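Local coordinates for protein mandelate racemase / muconate lactonizing enzyme (Burkholderia pseudomallei, PDB 2POD) that is of unknown specific function but belongs to the enolase superfamily, binds a metal ion in its barrel domain and is probably a lyase, at residues P60-I63 with D64-A67; R281-L284 with E285-A288; R350-Y353 with D354-R358. All coordinates share one frame; numbering follows the deposited sequence.

Contact 1: P60-I63 with D64-A67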
loop_
_atom_site.group_PDB
_atom_site.type_symbol
_atom_site.label_atom_id
_atom_site.label_comp_id
_atom_site.label_asym_id
_atom_site.label_seq_id
_atom_site.Cartn_x
_atom_site.Cartn_y
_atom_site.Cartn_z
ATOM N N PRO B 60 -37.511 20.022 18.894
ATOM C CA PRO B 60 -36.882 18.733 19.234
ATOM C C PRO B 60 -36.871 17.698 18.097
ATOM O O PRO B 60 -36.138 16.704 18.165
ATOM C CB PRO B 60 -37.762 18.214 20.376
ATOM C CG PRO B 60 -39.083 18.823 20.123
ATOM C CD PRO B 60 -38.772 20.208 19.637
ATOM N N LEU B 61 -37.688 17.930 17.071
ATOM C CA LEU B 61 -37.814 16.996 15.957
ATOM C C LEU B 61 -36.653 17.150 14.971
ATOM O O LEU B 61 -36.439 16.300 14.112
ATOM C CB LEU B 61 -39.158 17.186 15.249
ATOM C CG LEU B 61 -40.351 16.295 15.624
ATOM C CD1 LEU B 61 -40.721 16.386 17.097
ATOM C CD2 LEU B 61 -41.550 16.663 14.758
ATOM N N GLN B 62 -35.894 18.229 15.117
ATOM C CA GLN B 62 -34.716 18.452 14.298
ATOM C C GLN B 62 -33.490 17.686 14.811
ATOM O O GLN B 62 -32.469 18.272 15.158
ATOM C CB GLN B 62 -34.453 19.948 14.147
ATOM C CG GLN B 62 -35.590 20.664 13.438
ATOM C CD GLN B 62 -35.430 22.165 13.394
ATOM O OE1 GLN B 62 -34.408 22.709 13.806
ATOM N NE2 GLN B 62 -36.450 22.847 12.883
ATOM N N ILE B 63 -33.605 16.361 14.810
ATOM C CA ILE B 63 -32.722 15.475 15.559
ATOM C C ILE B 63 -31.317 15.429 14.943
ATOM O O ILE B 63 -30.320 15.606 15.650
ATOM C CB ILE B 63 -33.334 14.052 15.683
ATOM C CG1 ILE B 63 -34.624 14.099 16.512
ATOM C CG2 ILE B 63 -32.349 13.094 16.315
ATOM C CD1 ILE B 63 -35.300 12.745 16.735
ATOM N N ASP B 64 -31.253 15.224 13.626
ATOM C CA ASP B 64 -30.009 15.344 12.865
ATOM C C ASP B 64 -29.329 16.707 12.991
ATOM O O ASP B 64 -28.097 16.777 13.095
ATOM C CB ASP B 64 -30.239 15.010 11.384
ATOM C CG ASP B 64 -30.260 13.509 11.107
ATOM O OD1 ASP B 64 -29.730 12.712 11.920
ATOM O OD2 ASP B 64 -30.812 13.121 10.061
ATOM N N ARG B 65 -30.125 17.778 12.989
ATOM C CA ARG B 65 -29.594 19.141 13.099
ATOM C C ARG B 65 -28.940 19.378 14.457
ATOM O O ARG B 65 -27.863 19.973 14.532
ATOM C CB ARG B 65 -30.679 20.188 12.835
ATOM C CG ARG B 65 -30.175 21.628 12.820
ATOM C CD ARG B 65 -31.290 22.609 12.486
ATOM N NE ARG B 65 -31.607 23.490 13.610
ATOM C CZ ARG B 65 -31.050 24.682 13.814
ATOM N NH1 ARG B 65 -30.142 25.158 12.975
ATOM N NH2 ARG B 65 -31.399 25.401 14.867
ATOM N N HIS B 66 -29.581 18.890 15.517
ATOM C CA HIS B 66 -29.100 19.137 16.880
ATOM C C HIS B 66 -27.867 18.337 17.232
ATOM O O HIS B 66 -26.954 18.877 17.847
ATOM C CB HIS B 66 -30.202 18.933 17.924
ATOM C CG HIS B 66 -31.337 19.889 17.775
ATOM N ND1 HIS B 66 -31.143 21.217 17.456
ATOM C CD2 HIS B 66 -32.674 19.714 17.873
ATOM C CE1 HIS B 66 -32.316 21.816 17.360
ATOM N NE2 HIS B 66 -33.260 20.927 17.610
ATOM N N ALA B 67 -27.845 17.065 16.822
ATOM C CA ALA B 67 -26.661 16.204 16.923
ATOM C C ALA B 67 -25.414 16.845 16.323
ATOM O O ALA B 67 -24.346 16.797 16.922
ATOM C CB ALA B 67 -26.921 14.843 16.278
#

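Contact 2: R281-L284 with E285-A288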
loop_
_atom_site.group_PDB
_atom_site.type_symbol
_atom_site.label_atom_id
_atom_site.label_comp_id
_atom_site.label_asym_id
_atom_site.label_seq_id
_atom_site.Cartn_x
_atom_site.Cartn_y
_atom_site.Cartn_z
ATOM N N ARG B 281 -15.643 4.724 10.978
ATOM C CA ARG B 281 -14.831 4.773 9.747
ATOM C C ARG B 281 -13.395 4.300 9.992
ATOM O O ARG B 281 -12.878 3.479 9.227
ATOM C CB ARG B 281 -14.860 6.158 9.070
ATOM C CG ARG B 281 -13.499 6.626 8.536
ATOM C CD ARG B 281 -13.529 7.206 7.140
ATOM N NE ARG B 281 -13.458 8.660 7.125
ATOM C CZ ARG B 281 -12.539 9.380 6.484
ATOM N NH1 ARG B 281 -11.572 8.805 5.788
ATOM N NH2 ARG B 281 -12.595 10.701 6.545
ATOM N N ASP B 282 -12.791 4.790 11.079
ATOM C CA ASP B 282 -11.409 4.488 11.435
ATOM C C ASP B 282 -11.234 3.006 11.718
ATOM O O ASP B 282 -10.251 2.414 11.282
ATOM C CB ASP B 282 -10.954 5.319 12.644
ATOM C CG ASP B 282 -10.680 6.785 12.291
ATOM O OD1 ASP B 282 -10.813 7.149 11.102
ATOM O OD2 ASP B 282 -10.340 7.581 13.206
ATOM N N LEU B 283 -12.200 2.426 12.433
ATOM C CA LEU B 283 -12.248 0.990 12.702
ATOM C C LEU B 283 -12.466 0.151 11.440
ATOM O O LEU B 283 -11.819 -0.885 11.259
ATOM C CB LEU B 283 -13.320 0.672 13.765
ATOM C CG LEU B 283 -13.638 -0.800 14.065
ATOM C CD1 LEU B 283 -12.439 -1.466 14.719
ATOM C CD2 LEU B 283 -14.889 -0.962 14.929
ATOM N N LEU B 284 -13.365 0.602 10.568
ATOM C CA LEU B 284 -13.704 -0.154 9.365
ATOM C C LEU B 284 -12.561 -0.176 8.350
ATOM O O LEU B 284 -12.369 -1.172 7.647
ATOM C CB LEU B 284 -15.018 0.337 8.749
ATOM C CG LEU B 284 -16.296 -0.064 9.505
ATOM C CD1 LEU B 284 -17.515 0.636 8.947
ATOM C CD2 LEU B 284 -16.512 -1.561 9.512
ATOM N N GLU B 285 -11.785 0.908 8.327
ATOM C CA GLU B 285 -10.566 1.012 7.539
ATOM C C GLU B 285 -9.434 0.037 7.896
ATOM O O GLU B 285 -8.608 -0.277 7.034
ATOM C CB GLU B 285 -10.048 2.455 7.543
ATOM C CG GLU B 285 -10.788 3.364 6.554
ATOM C CD GLU B 285 -10.465 4.841 6.711
ATOM O OE1 GLU B 285 -9.678 5.211 7.613
ATOM O OE2 GLU B 285 -11.010 5.637 5.916
ATOM N N THR B 286 -9.387 -0.436 9.144
ATOM C CA THR B 286 -8.361 -1.409 9.568
ATOM C C THR B 286 -8.480 -2.786 8.896
ATOM O O THR B 286 -7.483 -3.504 8.781
ATOM C CB THR B 286 -8.321 -1.611 11.100
ATOM O OG1 THR B 286 -9.507 -2.297 11.543
ATOM C CG2 THR B 286 -8.186 -0.278 11.817
ATOM N N ASN B 287 -9.691 -3.119 8.439
ATOM C CA ASN B 287 -10.086 -4.472 8.023
ATOM C C ASN B 287 -9.845 -5.565 9.067
ATOM O O ASN B 287 -9.477 -6.690 8.741
ATOM C CB ASN B 287 -9.502 -4.843 6.650
ATOM C CG ASN B 287 -9.956 -3.897 5.545
ATOM O OD1 ASN B 287 -11.138 -3.851 5.195
ATOM N ND2 ASN B 287 -9.014 -3.133 4.994
ATOM N N ALA B 288 -10.087 -5.221 10.326
ATOM C CA ALA B 288 -9.704 -6.057 11.452
ATOM C C ALA B 288 -10.900 -6.480 12.301
ATOM O O ALA B 288 -10.855 -7.516 12.963
ATOM C CB ALA B 288 -8.661 -5.344 12.307
HETATM O O HOH W 1 -8.600 7.005 9.707
HETATM O O HOH W 2 -12.613 -3.490 10.556
#

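Contact 3: R350-Y353 with D354-R358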
loop_
_atom_site.group_PDB
_atom_site.type_symbol
_atom_site.label_atom_id
_atom_site.label_comp_id
_atom_site.label_asym_id
_atom_site.label_seq_id
_atom_site.Cartn_x
_atom_site.Cartn_y
_atom_site.Cartn_z
ATOM N N ARG B 350 -29.297 -10.559 33.099
ATOM C CA ARG B 350 -30.491 -11.064 33.785
ATOM C C ARG B 350 -30.639 -10.587 35.230
ATOM O O ARG B 350 -31.754 -10.330 35.688
ATOM C CB ARG B 350 -30.625 -12.588 33.658
ATOM C CG ARG B 350 -29.464 -13.383 34.228
ATOM C CD ARG B 350 -29.661 -14.871 34.043
ATOM N NE ARG B 350 -28.667 -15.615 34.811
ATOM C CZ ARG B 350 -28.730 -16.916 35.078
ATOM N NH1 ARG B 350 -29.742 -17.649 34.632
ATOM N NH2 ARG B 350 -27.772 -17.485 35.795
ATOM N N ALA B 351 -29.507 -10.418 35.917
ATOM C CA ALA B 351 -29.455 -9.787 37.244
ATOM C C ALA B 351 -29.911 -8.323 37.254
ATOM O O ALA B 351 -30.182 -7.757 38.316
ATOM C CB ALA B 351 -28.052 -9.902 37.826
ATOM N N PHE B 352 -29.983 -7.715 36.074
ATOM C CA PHE B 352 -30.371 -6.317 35.951
ATOM C C PHE B 352 -31.868 -6.225 35.646
ATOM O O PHE B 352 -32.607 -5.554 36.374
ATOM C CB PHE B 352 -29.552 -5.620 34.853
ATOM C CG PHE B 352 -28.149 -5.223 35.264
ATOM C CD1 PHE B 352 -27.461 -5.895 36.277
ATOM C CD2 PHE B 352 -27.502 -4.179 34.601
ATOM C CE1 PHE B 352 -26.167 -5.520 36.636
ATOM C CE2 PHE B 352 -26.202 -3.800 34.951
ATOM C CZ PHE B 352 -25.535 -4.474 35.972
ATOM N N TYR B 353 -32.312 -6.911 34.588
ATOM C CA TYR B 353 -33.718 -6.858 34.166
ATOM C C TYR B 353 -34.728 -7.653 35.002
ATOM O O TYR B 353 -35.905 -7.289 35.051
ATOM C CB TYR B 353 -33.904 -7.075 32.650
ATOM C CG TYR B 353 -33.528 -8.447 32.123
ATOM C CD1 TYR B 353 -34.337 -9.562 32.354
ATOM C CD2 TYR B 353 -32.379 -8.623 31.360
ATOM C CE1 TYR B 353 -33.994 -10.816 31.867
ATOM C CE2 TYR B 353 -32.030 -9.873 30.865
ATOM C CZ TYR B 353 -32.836 -10.963 31.124
ATOM O OH TYR B 353 -32.488 -12.199 30.634
ATOM N N ASP B 354 -34.278 -8.735 35.638
ATOM C CA ASP B 354 -35.076 -9.384 36.691
ATOM C C ASP B 354 -34.818 -8.751 38.061
ATOM O O ASP B 354 -35.579 -8.972 39.006
ATOM C CB ASP B 354 -34.833 -10.901 36.757
ATOM C CG ASP B 354 -35.019 -11.600 35.411
ATOM O OD1 ASP B 354 -36.100 -11.474 34.792
ATOM O OD2 ASP B 354 -34.078 -12.301 34.980
ATOM N N GLY B 355 -33.751 -7.960 38.159
ATOM C CA GLY B 355 -33.367 -7.324 39.411
ATOM C C GLY B 355 -33.712 -5.849 39.471
ATOM O O GLY B 355 -34.886 -5.479 39.427
ATOM N N TRP B 356 -32.678 -5.011 39.557
ATOM C CA TRP B 356 -32.820 -3.612 39.962
ATOM C C TRP B 356 -33.472 -2.655 38.959
ATOM O O TRP B 356 -33.734 -1.498 39.299
ATOM C CB TRP B 356 -31.485 -3.047 40.463
ATOM C CG TRP B 356 -30.385 -2.935 39.424
ATOM C CD1 TRP B 356 -29.446 -3.881 39.122
ATOM C CD2 TRP B 356 -30.099 -1.806 38.582
ATOM N NE1 TRP B 356 -28.604 -3.417 38.140
ATOM C CE2 TRP B 356 -28.981 -2.148 37.790
ATOM C CE3 TRP B 356 -30.686 -0.544 38.411
ATOM C CZ2 TRP B 356 -28.433 -1.272 36.844
ATOM C CZ3 TRP B 356 -30.135 0.330 37.472
ATOM C CH2 TRP B 356 -29.024 -0.043 36.701
ATOM N N TYR B 357 -33.734 -3.133 37.740
ATOM C CA TYR B 357 -34.439 -2.346 36.714
ATOM C C TYR B 357 -35.914 -2.160 37.081
ATOM O O TYR B 357 -36.520 -1.133 36.750
ATOM C CB TYR B 357 -34.384 -3.042 35.346
ATOM C CG TYR B 357 -33.099 -2.936 34.538
ATOM C CD1 TYR B 357 -33.038 -3.471 33.251
ATOM C CD2 TYR B 357 -31.958 -2.314 35.042
ATOM C CE1 TYR B 357 -31.882 -3.404 32.490
ATOM C CE2 TYR B 357 -30.794 -2.233 34.283
ATOM C CZ TYR B 357 -30.765 -2.783 33.005
ATOM O OH TYR B 357 -29.620 -2.720 32.238
ATOM N N ARG B 358 -36.475 -3.163 37.763
ATOM C CA ARG B 358 -37.925 -3.388 37.829
ATOM C C ARG B 358 -38.683 -2.273 38.548
ATOM O O ARG B 358 -39.839 -1.991 38.224
ATOM C CB ARG B 358 -38.230 -4.733 38.495
ATOM C CG ARG B 358 -37.781 -5.952 37.703
ATOM C CD ARG B 358 -38.866 -7.023 37.673
ATOM N NE ARG B 358 -38.865 -7.764 36.413
ATOM C CZ ARG B 358 -39.500 -7.384 35.303
ATOM N NH1 ARG B 358 -40.209 -6.261 35.272
ATOM N NH2 ARG B 358 -39.424 -8.137 34.213
#

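Contact 1: P60-I63 with D64-A67
Q62 and H66 meet at the start of helix 63-69, where the backbone O of Q62 accepts the amide N of H66 at 3.0 Å. The same oxygen lies over one face of the H66 imidazole, with Q62 O 3.1 Å from H66 CD2, while Q62 CB rests 3.8 Å from H66 NE2. One residue on, I63 O takes the amide N of A67 at 3.1 Å, the next bond of the helix. The long side chains of Q62 and R65 run alongside each other, and both also lie against K112 of the second subunit. Q62 stays extended beyond CG (chi2 174°), which carries OE1 to within 2.9 Å of R65 NE; the bond is weak because the N-H points well off the oxygen, and the amide and guanidinium planes stand nearly perpendicular. The stronger partner of R65 is E58, which forms a salt bridge with NH2. H66 is fixed in turn by the carbonyl of D59, bonded to NE2. Further out, I63 packs on W94 and F97 of helix 81-101, D64 reaches R306 and K307 of the barrel-domain helix 301-314 in salt bridges, and L61 O receives Q107 of the second subunit. Q62 holds the N-cap position and is the centre of an inverse gamma turn, at the loop-to-helix junction of the enolase-superfamily N-terminal domain. This helix start has its first carbonyls taken up by main-chain amides, with R65 probably held more by its acidic partner E58 than by the glutamine beside it.

Contact 2: R281-L284 with E285-A288
L283 O is gripped by three donors near the end of helix 276-285. The hydroxyl of T286 gives it the shortest bond, OG1 to L283 O 2.7 Å, from close to the carbonyl plane. T286 N, 3.3 Å from L283 O, comes from well above that plane, and a water donates to the same oxygen and accepts from A288 N. With chi1 at 69°, T286 OG1 sits between its own backbone N and carbonyl carbon, folded back onto the preceding turn, and T286 CG2 lies 3.4 Å from D282 O. The chain turns through T286-A288, N287 with positive phi, from this end of a barrel helix toward strand 289-294 of the TIM-barrel-like C-terminal domain. One residue before T286, E285 N donates to R281 O at 2.9 Å. R281 NH1 reaches E285 OE2 at 3.2 Å in a straight salt bridge (167°), the oxygen lying in the guanidinium plane and using its syn lone pair, with guanidinium and carboxylate almost perpendicular. The bends at chi2 and chi3 turn the R281 guanidinium back to the carboxylate, and R281 CD lies 3.2 Å from E285 OE2. A water joins D282 OD1 to E285 OE1, two like-charged oxygens 4.1 Å apart. S256, S253 and S255 of the third subunit bond to R281, D282 and E285 and, with R77 of that subunit on D282, link this helix end to it; W315 of the second subunit makes a cation-pi contact with R281. R281, R77 of the third subunit and the bridging water probably ease the repulsion between the two acids.

Contact 3: R350-Y353 with D354-R358
F352 lies against W356 and Y357 in the tightly packed half of the contact, an aromatic cluster. The indole turns its edge to the face of F352, planes 61° apart, with W356 NE1 3.3 Å from F352 CD1. W356 has CG between its backbone N and carbonyl carbon (chi1 66°), which brings the ring back alongside F352. Y357 takes F352 CB over its face, CB to the ring centroid 3.8 Å, in a CH-pi contact, and sets its hydroxyl at the edge of the F352 ring. The backbone follows the same path: Y357 N bonds to F352 O at 3.0 Å, a five-residue reach that widens the helix end into a pi-type turn, whereas D354 N keeps the ordinary bond to R350 O. The other side is looser. D354 lies beside the Y353 ring, D354 OD2 3.5 Å from Y353 CE1, and R358, the exposed member, lays one guanidinium face against Y353 O without a hydrogen bond between them. R350 leads away from the turn to salt bridges with D166 of helix 160-170 and D152 of helix 152-158. Helix 350-356 directly follows barrel strand 346-348. Its aromatic side is covered by F16, which stacks on W356, and by P327 and L330 of helix 327-339 against Y357, whose hydroxyl bonds to T325 and D323 in the loop after strand 319-321.

From the N terminus, contact 1 comes first, where the loop after helix 40-55 turns into helix 63-69 of the N-terminal domain. Contact 2 follows in the barrel domain, closing helix 276-285 just before strand 289-294, and contact 3 comes last, on helix 350-356 after strand 346-348. The three are in series; none nests in or crosses another. Contacts 2 and 3 lie on opposite sides of the chain's centre, 35 Å apart between centres, while contacts 1 and 2 stay about 16 Å apart at their nearest atoms. Contacts 1 and 2 both reach the second subunit, whereas contact 3 packs within its own chain, joining barrel helices to F16 near the N terminus.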